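Pyruvate carboxylase n-terminal domain (Aquifex aeolicus, PDB 1ULZ) is the biotin carboxylase subunit of a pyruvate carboxylase, a multidomain protein built around an ATP-grasp fold. Local coordinates at residues A[206-211]-A[241-246]; A[224-229]-A[293-298]; A[271-276]-A[283-288]. The protein carries 1 engineered substitution. All coordinates share one frame; numbering follows the deposited sequence.

Interaction 1 of 3, residues A[206-211]-A[241-246]; sequences KHIEYQ and APSLIL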
ATOM      1  N   LYS A 206     -28.632   5.050  -4.509  1.00 28.99           N
ATOM      2  CA  LYS A 206     -27.216   4.808  -4.314  1.00 28.27           C
ATOM      3  C   LYS A 206     -27.157   3.373  -3.816  1.00 28.00           C
ATOM      4  O   LYS A 206     -28.090   2.894  -3.163  1.00 27.70           O
ATOM      5  CB  LYS A 206     -26.636   5.724  -3.238  1.00 26.58           C
ATOM      6  CG  LYS A 206     -25.875   6.925  -3.752  1.00 24.21           C
ATOM      7  CD  LYS A 206     -25.356   7.758  -2.584  1.00 24.46           C
ATOM      8  CE  LYS A 206     -24.547   8.959  -3.046  1.00 22.85           C
ATOM      9  NZ  LYS A 206     -23.338   8.543  -3.807  1.00 24.72           N
ATOM     10  N   HIS A 207     -26.078   2.679  -4.148  1.00 28.19           N
ATOM     11  CA  HIS A 207     -25.883   1.314  -3.690  1.00 27.82           C
ATOM     12  C   HIS A 207     -24.958   1.443  -2.485  1.00 27.97           C
ATOM     13  O   HIS A 207     -23.782   1.779  -2.636  1.00 27.62           O
ATOM     14  CB  HIS A 207     -25.215   0.481  -4.788  1.00 28.93           C
ATOM     15  CG  HIS A 207     -24.702  -0.844  -4.316  1.00 31.04           C
ATOM     16  ND1 HIS A 207     -25.298  -2.038  -4.659  1.00 33.53           N
ATOM     17  CD2 HIS A 207     -23.648  -1.164  -3.527  1.00 32.41           C
ATOM     18  CE1 HIS A 207     -24.635  -3.036  -4.101  1.00 33.66           C
ATOM     19  NE2 HIS A 207     -23.630  -2.533  -3.407  1.00 32.75           N
ATOM     20  N   ILE A 208     -25.498   1.215  -1.291  1.00 26.97           N
ATOM     21  CA  ILE A 208     -24.714   1.302  -0.060  1.00 25.15           C
ATOM     22  C   ILE A 208     -24.700  -0.096   0.558  1.00 27.05           C
ATOM     23  O   ILE A 208     -25.754  -0.712   0.725  1.00 27.07           O
ATOM     24  CB  ILE A 208     -25.351   2.278   0.955  1.00 24.21           C
ATOM     25  CG1 ILE A 208     -25.478   3.684   0.353  1.00 22.05           C
ATOM     26  CG2 ILE A 208     -24.523   2.300   2.234  1.00 23.96           C
ATOM     27  CD1 ILE A 208     -24.167   4.411   0.154  1.00 19.36           C
ATOM     28  N   GLU A 209     -23.517  -0.598   0.904  1.00 25.30           N
ATOM     29  CA  GLU A 209     -23.431  -1.934   1.470  1.00 24.57           C
ATOM     30  C   GLU A 209     -22.556  -2.018   2.709  1.00 25.30           C
ATOM     31  O   GLU A 209     -21.503  -1.378   2.795  1.00 25.17           O
ATOM     32  CB  GLU A 209     -22.935  -2.920   0.407  1.00 25.84           C
ATOM     33  CG  GLU A 209     -21.480  -2.750   0.002  1.00 27.05           C
ATOM     34  CD  GLU A 209     -21.072  -3.677  -1.137  1.00 28.18           C
ATOM     35  OE1 GLU A 209     -19.863  -3.980  -1.249  1.00 28.86           O
ATOM     36  OE2 GLU A 209     -21.952  -4.095  -1.924  1.00 26.31           O
ATOM     37  N   TYR A 210     -23.003  -2.820   3.671  1.00 23.65           N
ATOM     38  CA  TYR A 210     -22.274  -3.002   4.914  1.00 23.56           C
ATOM     39  C   TYR A 210     -21.442  -4.277   4.957  1.00 22.85           C
ATOM     40  O   TYR A 210     -21.888  -5.351   4.529  1.00 24.36           O
ATOM     41  CB  TYR A 210     -23.239  -2.995   6.107  1.00 23.32           C
ATOM     42  CG  TYR A 210     -23.463  -1.630   6.717  1.00 23.39           C
ATOM     43  CD1 TYR A 210     -24.364  -0.724   6.155  1.00 21.81           C
ATOM     44  CD2 TYR A 210     -22.747  -1.233   7.840  1.00 22.02           C
ATOM     45  CE1 TYR A 210     -24.539   0.537   6.698  1.00 22.02           C
ATOM     46  CE2 TYR A 210     -22.913   0.024   8.390  1.00 23.51           C
ATOM     47  CZ  TYR A 210     -23.807   0.908   7.820  1.00 23.10           C
ATOM     48  OH  TYR A 210     -23.957   2.161   8.373  1.00 23.09           O
ATOM     49  N   GLN A 211     -20.230  -4.149   5.484  1.00 22.28           N
ATOM     50  CA  GLN A 211     -19.329  -5.284   5.628  1.00 21.04           C
ATOM     51  C   GLN A 211     -19.581  -5.921   6.995  1.00 21.17           C
ATOM     52  O   GLN A 211     -19.551  -5.242   8.022  1.00 20.54           O
ATOM     53  CB  GLN A 211     -17.869  -4.829   5.543  1.00 19.79           C
ATOM     54  CG  GLN A 211     -16.856  -5.947   5.747  1.00 18.93           C
ATOM     55  CD  GLN A 211     -16.979  -7.050   4.714  1.00 20.49           C
ATOM     56  OE1 GLN A 211     -16.819  -6.813   3.518  1.00 20.76           O
ATOM     57  NE2 GLN A 211     -17.269  -8.266   5.172  1.00 18.75           N
ATOM     58  N   ALA A 241     -15.102   3.791   0.283  1.00 21.39           N
ATOM     59  CA  ALA A 241     -15.369   3.519   1.691  1.00 21.98           C
ATOM     60  C   ALA A 241     -14.660   4.565   2.534  1.00 22.23           C
ATOM     61  O   ALA A 241     -13.517   4.917   2.260  1.00 21.62           O
ATOM     62  CB  ALA A 241     -14.884   2.112   2.091  1.00 19.52           C
ATOM     63  N   PRO A 242     -15.374   5.144   3.510  1.00 22.58           N
ATOM     64  CA  PRO A 242     -16.777   4.787   3.736  1.00 21.80           C
ATOM     65  C   PRO A 242     -17.579   5.616   2.732  1.00 23.91           C
ATOM     66  O   PRO A 242     -16.989   6.208   1.827  1.00 21.62           O
ATOM     67  CB  PRO A 242     -17.011   5.229   5.172  1.00 22.57           C
ATOM     68  CG  PRO A 242     -16.153   6.467   5.268  1.00 24.16           C
ATOM     69  CD  PRO A 242     -14.878   6.057   4.557  1.00 23.26           C
ATOM     70  N   SER A 243     -18.901   5.664   2.869  1.00 23.38           N
ATOM     71  CA  SER A 243     -19.693   6.471   1.939  1.00 25.69           C
ATOM     72  C   SER A 243     -19.662   7.928   2.398  1.00 26.05           C
ATOM     73  O   SER A 243     -19.226   8.229   3.512  1.00 27.26           O
ATOM     74  CB  SER A 243     -21.150   5.983   1.870  1.00 25.02           C
ATOM     75  OG  SER A 243     -21.879   6.344   3.027  1.00 24.81           O
ATOM     76  N   LEU A 244     -20.117   8.831   1.538  1.00 27.83           N
ATOM     77  CA  LEU A 244     -20.138  10.254   1.869  1.00 28.69           C
ATOM     78  C   LEU A 244     -21.513  10.717   2.365  1.00 28.90           C
ATOM     79  O   LEU A 244     -21.655  11.840   2.847  1.00 30.10           O
ATOM     80  CB  LEU A 244     -19.738  11.082   0.646  1.00 28.39           C
ATOM     81  CG  LEU A 244     -18.351  10.802   0.069  1.00 28.55           C
ATOM     82  CD1 LEU A 244     -18.247  11.385  -1.331  1.00 27.73           C
ATOM     83  CD2 LEU A 244     -17.294  11.376   0.988  1.00 28.79           C
ATOM     84  N   ILE A 245     -22.522   9.861   2.255  1.00 28.54           N
ATOM     85  CA  ILE A 245     -23.866  10.241   2.691  1.00 29.39           C
ATOM     86  C   ILE A 245     -24.207   9.926   4.146  1.00 29.11           C
ATOM     87  O   ILE A 245     -25.086  10.560   4.725  1.00 29.27           O
ATOM     88  CB  ILE A 245     -24.942   9.596   1.814  1.00 29.92           C
ATOM     89  CG1 ILE A 245     -24.740   8.086   1.764  1.00 30.14           C
ATOM     90  CG2 ILE A 245     -24.890  10.176   0.425  1.00 32.80           C
ATOM     91  CD1 ILE A 245     -25.769   7.395   0.911  1.00 32.46           C
ATOM     92  N   LEU A 246     -23.537   8.945   4.741  1.00 28.84           N
ATOM     93  CA  LEU A 246     -23.831   8.608   6.134  1.00 28.42           C
ATOM     94  C   LEU A 246     -22.931   9.354   7.096  1.00 28.52           C
ATOM     95  O   LEU A 246     -21.724   9.485   6.865  1.00 28.03           O
ATOM     96  CB  LEU A 246     -23.683   7.103   6.387  1.00 26.87           C
ATOM     97  CG  LEU A 246     -24.624   6.184   5.611  1.00 28.18           C
ATOM     98  CD1 LEU A 246     -24.326   4.738   5.962  1.00 27.31           C
ATOM     99  CD2 LEU A 246     -26.070   6.535   5.928  1.00 27.77           C
TER
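Two isoleucine ends meet head-on more closely than carbon atoms usually do: CD1 of Ile208 and CD1 of Ile245 are 3.5 Å apart, the side chains set end against end. Ile245 reaches this point with CG1 wedged between its backbone N and carbonyl carbon (chi1 54°) and CD1 extended beyond it. The same methyl also touches Lys206, whose CD comes within 3.5 Å of Ile245 CD1 as the two side chains run antiparallel past each other; CE of the lysine rests against Ile245 CG2 at 3.7 Å. Ile208 CD1 also meets CB of Ser243 at 3.8 Å, so this one methyl bridges the serine and the isoleucine of the loop. Further along strand 206-214, Tyr210 and Leu246 face each other across the contact, with the phenol OH 3.5 Å from Leu246 CD1 and the methyl lying obliquely to the ring. No hydrogen bond joins the strand to this loop, which leads from strand 235-241, by way of the cis-Pro242 peptide, toward helix 248-264. The polar ends are engaged elsewhere: Lys206 NZ with Phe435 O and Asp227, Tyr210 OH with Arg251 O, and Ser243 OG with Glu225. Between the loop and this strand of the ATP-grasp sheet the contact is therefore apolar, whereas the loop's hydrogen bond to Glu225 goes to the adjacent strand.

Interaction 2 of 3, residues A[224-229]-A[293-298]; sequences GERDCS and QVEHPV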
ATOM      1  N   GLY A 224     -18.194  -0.928   8.745  1.00 19.83           N
ATOM      2  CA  GLY A 224     -18.690   0.203   7.985  1.00 21.73           C
ATOM      3  C   GLY A 224     -19.309  -0.157   6.649  1.00 22.25           C
ATOM      4  O   GLY A 224     -19.475  -1.333   6.317  1.00 22.76           O
ATOM      5  N   GLU A 225     -19.637   0.866   5.871  1.00 21.39           N
ATOM      6  CA  GLU A 225     -20.268   0.666   4.575  1.00 21.45           C
ATOM      7  C   GLU A 225     -19.388   1.049   3.393  1.00 22.13           C
ATOM      8  O   GLU A 225     -18.320   1.651   3.545  1.00 22.26           O
ATOM      9  CB  GLU A 225     -21.570   1.474   4.492  1.00 21.04           C
ATOM     10  CG  GLU A 225     -21.375   2.956   4.120  1.00 21.02           C
ATOM     11  CD  GLU A 225     -20.772   3.805   5.236  1.00 23.03           C
ATOM     12  OE1 GLU A 225     -20.325   3.248   6.261  1.00 23.02           O
ATOM     13  OE2 GLU A 225     -20.737   5.044   5.085  1.00 24.04           O
ATOM     14  N   ARG A 226     -19.869   0.691   2.208  1.00 22.17           N
ATOM     15  CA  ARG A 226     -19.199   0.993   0.956  1.00 22.94           C
ATOM     16  C   ARG A 226     -20.248   1.516  -0.027  1.00 23.53           C
ATOM     17  O   ARG A 226     -21.379   1.027  -0.061  1.00 21.81           O
ATOM     18  CB  ARG A 226     -18.540  -0.268   0.381  1.00 22.72           C
ATOM     19  CG  ARG A 226     -17.395  -0.821   1.228  1.00 24.48           C
ATOM     20  CD  ARG A 226     -16.727  -2.020   0.558  1.00 24.35           C
ATOM     21  NE  ARG A 226     -17.586  -3.199   0.520  1.00 24.09           N
ATOM     22  CZ  ARG A 226     -17.478  -4.231   1.352  1.00 24.09           C
ATOM     23  NH1 ARG A 226     -16.543  -4.233   2.295  1.00 20.02           N
ATOM     24  NH2 ARG A 226     -18.300  -5.268   1.231  1.00 22.38           N
ATOM     25  N   ASP A 227     -19.877   2.527  -0.802  1.00 22.81           N
ATOM     26  CA  ASP A 227     -20.771   3.089  -1.811  1.00 21.27           C
ATOM     27  C   ASP A 227     -20.284   2.566  -3.156  1.00 21.86           C
ATOM     28  O   ASP A 227     -19.214   2.948  -3.629  1.00 20.18           O
ATOM     29  CB  ASP A 227     -20.718   4.617  -1.778  1.00 22.04           C
ATOM     30  CG  ASP A 227     -21.642   5.256  -2.796  1.00 22.08           C
ATOM     31  OD1 ASP A 227     -22.106   6.388  -2.541  1.00 21.48           O
ATOM     32  OD2 ASP A 227     -21.899   4.633  -3.850  1.00 21.76           O
ATOM     33  N   CYS A 228     -21.065   1.678  -3.758  1.00 22.11           N
ATOM     34  CA  CYS A 228     -20.709   1.076  -5.038  1.00 25.10           C
ATOM     35  C   CYS A 228     -21.713   1.468  -6.121  1.00 26.04           C
ATOM     36  O   CYS A 228     -22.032   0.672  -7.008  1.00 23.97           O
ATOM     37  CB  CYS A 228     -20.681  -0.448  -4.892  1.00 25.32           C
ATOM     38  SG  CYS A 228     -19.902  -1.018  -3.346  1.00 28.06           S
ATOM     39  N   SER A 229     -22.198   2.703  -6.041  1.00 27.67           N
ATOM     40  CA  SER A 229     -23.188   3.212  -6.989  1.00 29.34           C
ATOM     41  C   SER A 229     -22.730   3.246  -8.444  1.00 30.55           C
ATOM     42  O   SER A 229     -23.535   3.041  -9.356  1.00 29.73           O
ATOM     43  CB  SER A 229     -23.626   4.622  -6.585  1.00 27.06           C
ATOM     44  OG  SER A 229     -24.204   4.626  -5.297  1.00 28.57           O
ATOM     45  N   GLN A 293     -16.265 -10.107  -0.327  1.00 21.01           N
ATOM     46  CA  GLN A 293     -16.685  -9.209  -1.400  1.00 22.83           C
ATOM     47  C   GLN A 293     -15.516  -8.856  -2.316  1.00 23.10           C
ATOM     48  O   GLN A 293     -14.378  -8.733  -1.860  1.00 21.70           O
ATOM     49  CB  GLN A 293     -17.259  -7.919  -0.817  1.00 24.47           C
ATOM     50  CG  GLN A 293     -18.124  -7.158  -1.794  1.00 27.07           C
ATOM     51  CD  GLN A 293     -19.569  -7.611  -1.742  1.00 29.80           C
ATOM     52  OE1 GLN A 293     -19.859  -8.786  -1.494  1.00 28.98           O
ATOM     53  NE2 GLN A 293     -20.486  -6.681  -1.985  1.00 30.61           N
ATOM     54  N   VAL A 294     -15.797  -8.685  -3.604  1.00 22.72           N
ATOM     55  CA  VAL A 294     -14.750  -8.324  -4.548  1.00 22.18           C
ATOM     56  C   VAL A 294     -14.074  -7.044  -4.079  1.00 22.49           C
ATOM     57  O   VAL A 294     -12.845  -6.956  -4.036  1.00 21.73           O
ATOM     58  CB  VAL A 294     -15.304  -8.067  -5.971  1.00 23.14           C
ATOM     59  CG1 VAL A 294     -14.165  -7.658  -6.900  1.00 21.22           C
ATOM     60  CG2 VAL A 294     -15.995  -9.311  -6.506  1.00 21.48           C
ATOM     61  N   GLU A 295     -14.883  -6.057  -3.710  1.00 21.00           N
ATOM     62  CA  GLU A 295     -14.361  -4.768  -3.280  1.00 20.60           C
ATOM     63  C   GLU A 295     -14.009  -4.629  -1.794  1.00 19.51           C
ATOM     64  O   GLU A 295     -13.965  -3.518  -1.266  1.00 20.07           O
ATOM     65  CB  GLU A 295     -15.329  -3.645  -3.699  1.00 21.72           C
ATOM     66  CG  GLU A 295     -16.766  -3.751  -3.174  1.00 25.37           C
ATOM     67  CD  GLU A 295     -17.688  -4.618  -4.041  1.00 29.13           C
ATOM     68  OE1 GLU A 295     -18.862  -4.235  -4.211  1.00 31.40           O
ATOM     69  OE2 GLU A 295     -17.259  -5.674  -4.545  1.00 26.70           O
ATOM     70  N   HIS A 296     -13.732  -5.741  -1.124  1.00 18.80           N
ATOM     71  CA  HIS A 296     -13.383  -5.686   0.296  1.00 19.11           C
ATOM     72  C   HIS A 296     -12.181  -4.801   0.650  1.00 18.42           C
ATOM     73  O   HIS A 296     -12.129  -4.237   1.743  1.00 18.42           O
ATOM     74  CB  HIS A 296     -13.130  -7.093   0.856  1.00 17.95           C
ATOM     75  CG  HIS A 296     -11.866  -7.733   0.367  1.00 17.98           C
ATOM     76  ND1 HIS A 296     -11.803  -8.481  -0.789  1.00 17.28           N
ATOM     77  CD2 HIS A 296     -10.617  -7.755   0.895  1.00 18.27           C
ATOM     78  CE1 HIS A 296     -10.573  -8.939  -0.949  1.00 16.70           C
ATOM     79  NE2 HIS A 296      -9.834  -8.513   0.060  1.00 17.09           N
ATOM     80  N   PRO A 297     -11.202  -4.664  -0.264  1.00 17.78           N
ATOM     81  CA  PRO A 297     -10.035  -3.829   0.044  1.00 17.77           C
ATOM     82  C   PRO A 297     -10.281  -2.396   0.524  1.00 18.86           C
ATOM     83  O   PRO A 297      -9.532  -1.911   1.368  1.00 19.18           O
ATOM     84  CB  PRO A 297      -9.226  -3.873  -1.253  1.00 16.70           C
ATOM     85  CG  PRO A 297      -9.508  -5.239  -1.764  1.00 18.37           C
ATOM     86  CD  PRO A 297     -11.014  -5.349  -1.554  1.00 17.49           C
ATOM     87  N   VAL A 298     -11.302  -1.708   0.009  1.00 18.17           N
ATOM     88  CA  VAL A 298     -11.521  -0.328   0.457  1.00 19.49           C
ATOM     89  C   VAL A 298     -11.887  -0.260   1.929  1.00 19.62           C
ATOM     90  O   VAL A 298     -11.480   0.664   2.628  1.00 18.52           O
ATOM     91  CB  VAL A 298     -12.605   0.422  -0.371  1.00 21.24           C
ATOM     92  CG1 VAL A 298     -12.097   0.660  -1.792  1.00 18.67           C
ATOM     93  CG2 VAL A 298     -13.913  -0.357  -0.378  1.00 20.97           C
TER
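Arg226 lays its aliphatic arm across Val298 and carries its guanidinium over the backbone of His296, whose CA lies above one face of the group, 4.0 Å from NH1. Its CD comes within 3.4 Å of Val298 CG2 and also lies 3.6 Å from the carbonyl O of Glu295. A bend at chi3 (-69°) turns the guanidinium after this passage, so that NH2 ends 3.5 Å from Gln293 CB; the amide of Gln293, whose strongest polar partner is Asn289, is turned 43° from the guanidinium plane. Glu295 crosses the arginine with its CG 3.8 Å from NE, yet its carboxylate makes no ion pair with it: that end goes to Lys236 and Arg337. The charge of Arg226 is met instead from the neighbouring strand by Glu209 at NE, while NH1 is bonded to Ser299 and Gln211. Thus a buried arginine is gripped by polar partners round its head and by carbon along its shaft, which should leave its orientation little freedom. At the other end of the contact, Cys228 SG is 3.5 Å from Glu295 OE1. The turn that carries Gln293 and Glu295 is probably stiffened from within, since Gln293 O accepts from both the backbone N of His296 and its ring ND1, the latter bond being 2.8 Å long and lying in the ring plane. This is a type I beta turn, followed by helix 296-303, and the arginine thereby ties that helix to strand 220-232 in the antiparallel sheet of the ATP-grasp fold.

Interaction 3 of 3, residues A[271-276]-A[283-288]; sequences GTMEFI and LYFIEM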
ATOM      1  N   GLY A 271     -19.325 -11.400   5.425  1.00 20.50           N
ATOM      2  CA  GLY A 271     -20.572 -11.242   4.702  1.00 18.90           C
ATOM      3  C   GLY A 271     -20.849  -9.785   4.377  1.00 20.24           C
ATOM      4  O   GLY A 271     -20.294  -8.882   5.005  1.00 18.65           O
ATOM      5  N   THR A 272     -21.710  -9.554   3.390  1.00 21.68           N
ATOM      6  CA  THR A 272     -22.066  -8.199   2.985  1.00 23.05           C
ATOM      7  C   THR A 272     -23.571  -8.044   2.820  1.00 23.22           C
ATOM      8  O   THR A 272     -24.209  -8.835   2.127  1.00 25.23           O
ATOM      9  CB  THR A 272     -21.397  -7.822   1.649  1.00 23.68           C
ATOM     10  OG1 THR A 272     -19.975  -7.851   1.801  1.00 25.12           O
ATOM     11  CG2 THR A 272     -21.820  -6.427   1.210  1.00 23.32           C
ATOM     12  N   MET A 273     -24.142  -7.038   3.475  1.00 24.30           N
ATOM     13  CA  MET A 273     -25.572  -6.772   3.350  1.00 24.80           C
ATOM     14  C   MET A 273     -25.710  -5.568   2.423  1.00 24.80           C
ATOM     15  O   MET A 273     -25.247  -4.468   2.740  1.00 22.81           O
ATOM     16  CB  MET A 273     -26.212  -6.463   4.711  1.00 26.17           C
ATOM     17  CG  MET A 273     -26.230  -7.637   5.697  1.00 29.48           C
ATOM     18  SD  MET A 273     -27.714  -7.633   6.786  1.00 32.35           S
ATOM     19  CE  MET A 273     -27.571  -6.104   7.568  1.00 34.83           C
ATOM     20  N   GLU A 274     -26.327  -5.788   1.269  1.00 23.65           N
ATOM     21  CA  GLU A 274     -26.509  -4.727   0.287  1.00 25.61           C
ATOM     22  C   GLU A 274     -27.831  -3.979   0.461  1.00 24.62           C
ATOM     23  O   GLU A 274     -28.880  -4.592   0.660  1.00 22.72           O
ATOM     24  CB  GLU A 274     -26.392  -5.313  -1.130  1.00 27.58           C
ATOM     25  CG  GLU A 274     -25.003  -5.923  -1.396  1.00 32.37           C
ATOM     26  CD  GLU A 274     -24.757  -6.324  -2.849  1.00 36.23           C
ATOM     27  OE1 GLU A 274     -23.576  -6.571  -3.194  1.00 36.23           O
ATOM     28  OE2 GLU A 274     -25.724  -6.399  -3.641  1.00 36.42           O
ATOM     29  N   PHE A 275     -27.754  -2.650   0.412  1.00 23.92           N
ATOM     30  CA  PHE A 275     -28.917  -1.768   0.547  1.00 24.92           C
ATOM     31  C   PHE A 275     -28.946  -0.779  -0.617  1.00 26.52           C
ATOM     32  O   PHE A 275     -28.002  -0.686  -1.402  1.00 25.65           O
ATOM     33  CB  PHE A 275     -28.842  -0.898   1.814  1.00 24.41           C
ATOM     34  CG  PHE A 275     -28.798  -1.657   3.112  1.00 25.27           C
ATOM     35  CD1 PHE A 275     -27.623  -2.230   3.563  1.00 24.77           C
ATOM     36  CD2 PHE A 275     -29.931  -1.754   3.905  1.00 25.33           C
ATOM     37  CE1 PHE A 275     -27.577  -2.883   4.786  1.00 26.67           C
ATOM     38  CE2 PHE A 275     -29.892  -2.406   5.126  1.00 26.33           C
ATOM     39  CZ  PHE A 275     -28.714  -2.971   5.568  1.00 25.40           C
ATOM     40  N   ILE A 276     -30.047  -0.042  -0.716  1.00 28.41           N
ATOM     41  CA  ILE A 276     -30.182   1.017  -1.703  1.00 29.57           C
ATOM     42  C   ILE A 276     -30.509   2.215  -0.834  1.00 29.63           C
ATOM     43  O   ILE A 276     -31.290   2.105   0.110  1.00 30.66           O
ATOM     44  CB  ILE A 276     -31.323   0.778  -2.713  1.00 30.30           C
ATOM     45  CG1 ILE A 276     -32.633   0.499  -1.986  1.00 32.11           C
ATOM     46  CG2 ILE A 276     -30.962  -0.362  -3.635  1.00 31.46           C
ATOM     47  CD1 ILE A 276     -33.775   0.231  -2.927  1.00 31.86           C
ATOM     48  N   LEU A 283     -31.664   3.933   4.181  1.00 28.51           N
ATOM     49  CA  LEU A 283     -31.321   2.656   3.563  1.00 26.77           C
ATOM     50  C   LEU A 283     -32.448   1.632   3.596  1.00 25.19           C
ATOM     51  O   LEU A 283     -33.264   1.617   4.512  1.00 24.67           O
ATOM     52  CB  LEU A 283     -30.091   2.047   4.244  1.00 25.10           C
ATOM     53  CG  LEU A 283     -28.856   2.936   4.400  1.00 27.67           C
ATOM     54  CD1 LEU A 283     -27.691   2.105   4.923  1.00 23.70           C
ATOM     55  CD2 LEU A 283     -28.498   3.558   3.065  1.00 26.74           C
ATOM     56  N   TYR A 284     -32.470   0.775   2.580  1.00 24.77           N
ATOM     57  CA  TYR A 284     -33.462  -0.285   2.466  1.00 25.38           C
ATOM     58  C   TYR A 284     -32.726  -1.551   2.011  1.00 24.99           C
ATOM     59  O   TYR A 284     -32.086  -1.564   0.960  1.00 24.04           O
ATOM     60  CB  TYR A 284     -34.540   0.087   1.446  1.00 24.47           C
ATOM     61  CG  TYR A 284     -35.133   1.467   1.632  1.00 26.55           C
ATOM     62  CD1 TYR A 284     -34.524   2.589   1.074  1.00 27.25           C
ATOM     63  CD2 TYR A 284     -36.316   1.649   2.339  1.00 26.87           C
ATOM     64  CE1 TYR A 284     -35.077   3.846   1.207  1.00 27.17           C
ATOM     65  CE2 TYR A 284     -36.878   2.910   2.480  1.00 25.77           C
ATOM     66  CZ  TYR A 284     -36.257   4.003   1.910  1.00 27.74           C
ATOM     67  OH  TYR A 284     -36.820   5.258   2.025  1.00 29.29           O
ATOM     68  N   PHE A 285     -32.818  -2.607   2.811  1.00 26.55           N
ATOM     69  CA  PHE A 285     -32.148  -3.870   2.509  1.00 27.20           C
ATOM     70  C   PHE A 285     -32.649  -4.534   1.235  1.00 27.34           C
ATOM     71  O   PHE A 285     -33.851  -4.595   0.983  1.00 27.84           O
ATOM     72  CB  PHE A 285     -32.291  -4.826   3.695  1.00 27.50           C
ATOM     73  CG  PHE A 285     -31.729  -6.197   3.450  1.00 27.10           C
ATOM     74  CD1 PHE A 285     -32.492  -7.176   2.832  1.00 27.46           C
ATOM     75  CD2 PHE A 285     -30.442  -6.513   3.851  1.00 27.98           C
ATOM     76  CE1 PHE A 285     -31.983  -8.448   2.621  1.00 28.38           C
ATOM     77  CE2 PHE A 285     -29.924  -7.784   3.644  1.00 27.55           C
ATOM     78  CZ  PHE A 285     -30.694  -8.753   3.030  1.00 27.55           C
ATOM     79  N   ILE A 286     -31.706  -5.030   0.438  1.00 27.00           N
ATOM     80  CA  ILE A 286     -32.005  -5.696  -0.825  1.00 26.53           C
ATOM     81  C   ILE A 286     -31.638  -7.177  -0.774  1.00 28.01           C
ATOM     82  O   ILE A 286     -32.459  -8.038  -1.098  1.00 27.23           O
ATOM     83  CB  ILE A 286     -31.224  -5.055  -1.991  1.00 27.41           C
ATOM     84  CG1 ILE A 286     -31.667  -3.603  -2.192  1.00 28.01           C
ATOM     85  CG2 ILE A 286     -31.442  -5.863  -3.261  1.00 27.45           C
ATOM     86  CD1 ILE A 286     -33.124  -3.459  -2.577  1.00 28.37           C
ATOM     87  N   GLU A 287     -30.397  -7.466  -0.383  1.00 28.32           N
ATOM     88  CA  GLU A 287     -29.921  -8.841  -0.292  1.00 28.34           C
ATOM     89  C   GLU A 287     -28.567  -8.922   0.406  1.00 28.66           C
ATOM     90  O   GLU A 287     -27.935  -7.904   0.687  1.00 26.38           O
ATOM     91  CB  GLU A 287     -29.794  -9.457  -1.683  1.00 30.19           C
ATOM     92  CG  GLU A 287     -28.671  -8.857  -2.513  1.00 33.49           C
ATOM     93  CD  GLU A 287     -28.571  -9.498  -3.877  1.00 36.76           C
ATOM     94  OE1 GLU A 287     -28.540 -10.747  -3.932  1.00 41.34           O
ATOM     95  OE2 GLU A 287     -28.519  -8.763  -4.889  1.00 38.30           O
ATOM     96  N   MET A 288     -28.124 -10.149   0.665  1.00 28.62           N
ATOM     97  CA  MET A 288     -26.856 -10.373   1.341  1.00 29.99           C
ATOM     98  C   MET A 288     -25.982 -11.410   0.655  1.00 30.23           C
ATOM     99  O   MET A 288     -26.428 -12.523   0.373  1.00 31.86           O
ATOM    100  CB  MET A 288     -27.111 -10.806   2.789  1.00 29.54           C
ATOM    101  CG  MET A 288     -25.880 -11.348   3.513  1.00 31.33           C
ATOM    102  SD  MET A 288     -26.194 -11.679   5.272  1.00 30.46           S
ATOM    103  CE  MET A 288     -24.663 -11.148   6.023  1.00 30.20           C
TER
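Phe285 turns its ring edge toward the face of Phe275 in a T-shaped pair, the centroids 5.8 Å apart and the planes 86° from each other. The two side chains leave their strands at different settings: Phe285 swings CG anti to its backbone N (chi1 175°), whereas Phe275 holds CG beside its own, and with these settings the edge of one ring comes to the face of the other. Met273 stands nearly perpendicular to Phe285, its SD 3.8 Å from CE2 and oblique to the ring, a Met-aromatic contact. Nearer the backbone, CG of the same methionine meets the CE methyl of Met288 at 3.9 Å, so Met288, Met273, Phe285 and Phe275 lie together on one face. Helices 115-124 and 248-264 cover it, through Met122 and Val258. The strands form an antiparallel beta hairpin at the edge of the ATP-grasp sheet, interrupted by a classic bulge in which Ile286 and Glu287 both face Glu274. Glu274 O takes the amide of Ile286 at 2.9 Å and more weakly that of Glu287, while Glu274 N gives a short bond of 2.7 Å to Glu287 O. On the opposite face Glu274 and Glu287 extend alongside one another; the carboxylate planes are turned 82° to each other, with Glu274 OE2 3.9 Å from Glu287 OE2. Asn289 ND2 is hydrogen-bonded to Glu274 OE1, and the paired carboxylates are consistent with the metal-binding acids of ATP-grasp relatives, although no metal is given here. Farther along, Ile276 lies crosswise to Ile286, its CG2 3.6 Å from the other's CG1, and lays CG1 against Tyr284 CB at 3.9 Å.

How the interactions relate
Followed from the N terminus, the chain lays down 206-211, then 224-229 on the next strand, before 241-246 closes interaction 1. Residues 271-276 and 283-288 form the short hairpin of interaction 3, and only at 293-298 does interaction 2 close. Interactions 1 and 2 therefore cross, interaction 3 is nested inside the loop of interaction 2, and interactions 1 and 3 follow in series. In space, strands 283-289, 269-277, 206-214 and 220-232 lie in that order within one antiparallel sheet. Together the contacts illustrate how one sheet gathers distant sequence: a loop after strand 235-241, the hairpin at the edge of the sheet and the 293-298 segment at helix 296-303.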